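Local structure of vacuolar protein sorting-associated protein 29 (Entamoeba histolytica, 5XCJ) at residues A[35-39]-A[82-86]; A[130-136]-A[147-153]. The protein binds zinc through a metallophosphatase fold and, as a VPS29-family protein, probably serves in retromer-mediated protein transport. The protein carries 1 engineered substitution. One frame throughout, in Å; residues are numbered along the deposited sequence.

Interactions 1 and 2 both join the two mixed sheets of the metallophosphatase sandwich, at places whose centres lie 12 Å apart. Interaction 1, buried throughout, pairs strand 33-36 of the six-stranded sheet with strand 80-85 of the five-stranded one; interaction 2 does the same with strands 149-156 and 127-131 but reaches toward the surface at Val147 and Pro148. Each begins with aliphatic side chains between the sheets and turns polar in the loops near the zinc site. There, in interaction 1, an amide and an imidazole lie close without a mutual hydrogen bond, each held by residues outside the segments, whereas interaction 2 is joined through backbone groups, one direct hydrogen bond and two waters.

Interaction 1 of 2, residues A[35-39]-A[82-86]; sequences LCTGN and IGLMH
Leu84 spreads its two methyls against the carbonyl of Cys36 and the methyl of Thr37. CD2 of Leu84 lies 3.5 Å from Cys36 O, while its other branch, CD1, meets Thr37 CG2 at 3.9 Å, the two side chains crossing at about a right angle. Further back, Leu35 CD1 rests on Ile82 CG2 at 3.7 Å, and Ile112 of strand 110-112 touches all four of these side chains. The two segments run nearly parallel, 7° apart, yet no hydrogen bond joins them, as expected of strands from facing sheets. Toward the loops the contact becomes polar. With CG anti to the backbone N (chi1 -176°), the His86 ring extends past Thr37, whose carbonyl O sits at the ring edge, 3.2 Å from CD2. The same oxygen receives a CA-H...O contact from His86 CA at 3.3 Å. Asn39 OD1 lies over one face of the His86 ring, the amide and ring planes 54° apart; Asn39 ND2 comes within 3.0 Å of His86 NE2, but the angle is too poor for a hydrogen bond. NE2 is instead bonded to Asp8, and Asn39 OD1 accepts from Phe63 N. Asn39 and Asp8 are ligands of the zinc site, which is empty in this model. The aliphatic packing thus gives way to a polar cluster in which His86, hydrogen-bonded to Asp8 here, stands among the zinc-site residues.

Interaction 2 of 2, residues A[130-136]-A[147-153]; sequences LNPGSAT and VPSFMLL
Met151 is the apolar centre, reaching from strand 149-156 across to the end of strand 127-131. Extended beyond CG (chi2 -179°, chi3 176°), it passes Pro132, with CG 4.2 Å from Pro132 CB, sets its sulfur beside Leu130 CB and brings CE to 3.1 Å from Asn131 O. Toward the strand interior Leu130 and Leu153 meet by their methyl ends, their CD1 atoms 4.1 Å apart. Past Asn131 the chain turns: Asn131 OD1 accepts from Gly133 N in an Asx turn, and Pro132 O closes on Ser149 CB at 3.2 Å. Gly133 has a positive phi, which suits glycine. Beyond it the contact belongs to the backbone. Ser149 N donates to Ser134 O at 2.8 Å, from above the carbonyl plane, and Pro148 CA adds a CA-H...O contact to the same oxygen. One water bridges Gly133 O and Ser149 O; a second accepts from Ser134 N at 2.6 Å and also lies within hydrogen-bonding distance of Val147 O, 2.9 Å away. Pro148 CB packs 3.3 Å from Ala135 O, a buried carbonyl without a polar partner in the model. Ser134 OG is hydrogen-bonded to the backbone O of the zinc ligand Asp8 and to Ala138 N, tying the loop to the metal site. Strand 2-6 lies against Pro132 and Ala135, helix 20-28 meets Pro148 and Phe150, and strand 159-168 touches Ser149 and Leu153.

Interaction 1 of 2, residues A[35-39]-A[82-86]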
# COMPACT_ATOMS: atom_id res chain seq x y z
N LEU A 35 2.44 3.44 5.40
CA LEU A 35 1.11 3.74 4.90
C LEU A 35 0.48 2.39 4.57
O LEU A 35 0.88 1.72 3.63
CB LEU A 35 1.17 4.64 3.67
CG LEU A 35 1.91 5.96 3.90
CD1 LEU A 35 1.76 6.90 2.72
CD2 LEU A 35 1.46 6.62 5.19
N CYS A 36 -0.52 2.01 5.35
CA CYS A 36 -1.18 0.73 5.18
C CYS A 36 -2.59 0.89 4.65
O CYS A 36 -3.40 1.63 5.20
CB CYS A 36 -1.19 -0.03 6.50
SG CYS A 36 -1.93 -1.67 6.42
N THR A 37 -2.90 0.14 3.60
CA THR A 37 -4.20 0.18 2.95
C THR A 37 -5.35 -0.50 3.71
O THR A 37 -6.50 -0.36 3.34
CB THR A 37 -4.16 -0.35 1.51
OG1 THR A 37 -3.61 -1.67 1.49
CG2 THR A 37 -3.33 0.57 0.63
N GLY A 38 -5.04 -1.22 4.79
CA GLY A 38 -6.08 -1.90 5.54
C GLY A 38 -6.09 -3.41 5.36
O GLY A 38 -5.12 -3.97 4.87
N ASN A 39 -7.20 -4.03 5.74
CA ASN A 39 -7.36 -5.47 5.68
C ASN A 39 -6.29 -6.22 6.48
O ASN A 39 -5.59 -7.08 5.96
CB ASN A 39 -7.46 -5.96 4.24
CG ASN A 39 -8.87 -5.83 3.68
OD1 ASN A 39 -9.77 -5.37 4.37
ND2 ASN A 39 -9.05 -6.22 2.43
N ILE A 82 -0.20 13.07 0.30
CA ILE A 82 -0.55 11.69 0.03
C ILE A 82 -1.93 11.30 0.53
O ILE A 82 -2.27 11.53 1.69
CB ILE A 82 0.50 10.73 0.63
CG1 ILE A 82 1.88 10.99 0.01
CG2 ILE A 82 0.09 9.28 0.43
CD1 ILE A 82 3.00 10.20 0.66
N GLY A 83 -2.71 10.69 -0.35
CA GLY A 83 -4.05 10.24 -0.03
C GLY A 83 -4.04 8.74 0.11
O GLY A 83 -3.46 8.02 -0.71
N LEU A 84 -4.65 8.25 1.17
CA LEU A 84 -4.69 6.82 1.42
C LEU A 84 -6.08 6.28 1.75
O LEU A 84 -6.78 6.84 2.58
CB LEU A 84 -3.73 6.49 2.57
CG LEU A 84 -3.72 5.08 3.15
CD1 LEU A 84 -2.93 4.15 2.25
CD2 LEU A 84 -3.13 5.09 4.55
N MET A 85 -6.46 5.22 1.06
CA MET A 85 -7.72 4.53 1.30
C MET A 85 -7.62 3.09 0.78
O MET A 85 -6.80 2.80 -0.08
CB MET A 85 -8.92 5.30 0.76
CG MET A 85 -9.39 4.91 -0.63
SD MET A 85 -10.95 5.73 -1.00
CE MET A 85 -11.71 5.75 0.61
N HIS A 86 -8.46 2.19 1.28
CA HIS A 86 -8.39 0.80 0.86
C HIS A 86 -8.67 0.60 -0.63
O HIS A 86 -8.00 -0.19 -1.28
CB HIS A 86 -9.29 -0.09 1.71
CG HIS A 86 -9.18 -1.54 1.36
ND1 HIS A 86 -10.23 -2.27 0.83
CD2 HIS A 86 -8.14 -2.40 1.46
CE1 HIS A 86 -9.84 -3.51 0.62
NE2 HIS A 86 -8.58 -3.62 0.99

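Interaction 2 of 2, residues A[130-136]-A[147-153]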
# COMPACT_ATOMS: atom_id res chain seq x y z
N LEU A 130 -0.70 4.83 -6.69
CA LEU A 130 0.07 3.68 -6.23
C LEU A 130 -0.73 2.60 -5.50
O LEU A 130 -1.57 2.90 -4.67
CB LEU A 130 1.21 4.15 -5.33
CG LEU A 130 1.90 5.44 -5.78
CD1 LEU A 130 2.89 5.93 -4.75
CD2 LEU A 130 2.57 5.22 -7.12
N ASN A 131 -0.47 1.35 -5.86
CA ASN A 131 -1.09 0.21 -5.21
C ASN A 131 0.04 -0.78 -4.92
O ASN A 131 0.69 -1.24 -5.84
CB ASN A 131 -2.13 -0.40 -6.15
CG ASN A 131 -2.92 -1.52 -5.51
OD1 ASN A 131 -2.41 -2.27 -4.70
ND2 ASN A 131 -4.18 -1.62 -5.88
N PRO A 132 0.24 -1.12 -3.65
CA PRO A 132 1.32 -2.05 -3.29
C PRO A 132 0.96 -3.53 -3.42
O PRO A 132 1.81 -4.38 -3.21
CB PRO A 132 1.60 -1.70 -1.82
CG PRO A 132 0.30 -1.18 -1.31
CD PRO A 132 -0.41 -0.54 -2.47
N GLY A 133 -0.29 -3.82 -3.78
CA GLY A 133 -0.74 -5.19 -3.89
C GLY A 133 -0.98 -5.79 -2.51
O GLY A 133 -1.08 -5.07 -1.53
N SER A 134 -1.08 -7.11 -2.44
CA SER A 134 -1.29 -7.75 -1.16
C SER A 134 0.06 -8.23 -0.65
O SER A 134 0.78 -8.94 -1.34
CB SER A 134 -2.25 -8.93 -1.29
OG SER A 134 -2.26 -9.70 -0.11
N ALA A 135 0.35 -7.88 0.59
CA ALA A 135 1.62 -8.23 1.23
C ALA A 135 1.81 -9.73 1.32
O ALA A 135 2.92 -10.22 1.22
CB ALA A 135 1.71 -7.60 2.61
N THR A 136 0.72 -10.44 1.55
CA THR A 136 0.76 -11.89 1.68
C THR A 136 0.34 -12.62 0.42
O THR A 136 0.32 -13.84 0.39
CB THR A 136 -0.18 -12.32 2.81
OG1 THR A 136 -1.51 -11.89 2.51
CG2 THR A 136 0.26 -11.70 4.12
N VAL A 147 0.46 -12.39 -6.06
CA VAL A 147 1.78 -12.68 -5.51
C VAL A 147 2.07 -11.67 -4.40
O VAL A 147 1.63 -10.53 -4.48
CB VAL A 147 2.90 -12.58 -6.56
CG1 VAL A 147 2.79 -13.72 -7.55
CG2 VAL A 147 2.87 -11.23 -7.25
N PRO A 148 2.81 -12.08 -3.38
CA PRO A 148 3.09 -11.16 -2.28
C PRO A 148 3.83 -9.95 -2.82
O PRO A 148 4.76 -10.10 -3.60
CB PRO A 148 4.00 -11.97 -1.36
CG PRO A 148 3.60 -13.38 -1.61
CD PRO A 148 3.26 -13.45 -3.07
N SER A 149 3.38 -8.76 -2.44
CA SER A 149 3.97 -7.53 -2.91
C SER A 149 3.89 -6.39 -1.91
O SER A 149 3.03 -6.37 -1.04
CB SER A 149 3.27 -7.10 -4.19
OG SER A 149 3.64 -7.94 -5.26
N PHE A 150 4.81 -5.45 -2.06
CA PHE A 150 4.86 -4.22 -1.27
C PHE A 150 5.70 -3.16 -1.98
O PHE A 150 6.40 -3.46 -2.95
CB PHE A 150 5.28 -4.44 0.18
CG PHE A 150 6.75 -4.69 0.35
CD1 PHE A 150 7.63 -3.64 0.45
CD2 PHE A 150 7.24 -5.98 0.42
CE1 PHE A 150 8.98 -3.87 0.61
CE2 PHE A 150 8.58 -6.21 0.58
CZ PHE A 150 9.45 -5.15 0.68
N MET A 151 5.61 -1.93 -1.51
CA MET A 151 6.35 -0.83 -2.10
C MET A 151 7.13 -0.05 -1.06
O MET A 151 6.71 0.06 0.09
CB MET A 151 5.40 0.16 -2.76
CG MET A 151 4.81 -0.25 -4.09
SD MET A 151 3.74 1.09 -4.67
CE MET A 151 3.26 0.47 -6.28
N LEU A 152 8.27 0.49 -1.47
CA LEU A 152 9.07 1.35 -0.63
C LEU A 152 9.26 2.63 -1.41
O LEU A 152 9.66 2.59 -2.57
CB LEU A 152 10.42 0.73 -0.30
CG LEU A 152 10.40 -0.32 0.80
CD1 LEU A 152 11.80 -0.86 1.04
CD2 LEU A 152 9.81 0.27 2.07
N LEU A 153 8.94 3.76 -0.80
CA LEU A 153 9.08 5.04 -1.47
C LEU A 153 10.20 5.86 -0.88
O LEU A 153 10.33 5.97 0.33
CB LEU A 153 7.79 5.86 -1.39
CG LEU A 153 6.44 5.22 -1.67
CD1 LEU A 153 5.36 6.28 -1.53
CD2 LEU A 153 6.39 4.57 -3.04
O HOH W 1 1.03 -4.87 0.05
O HOH W 2 -0.61 -8.77 -4.33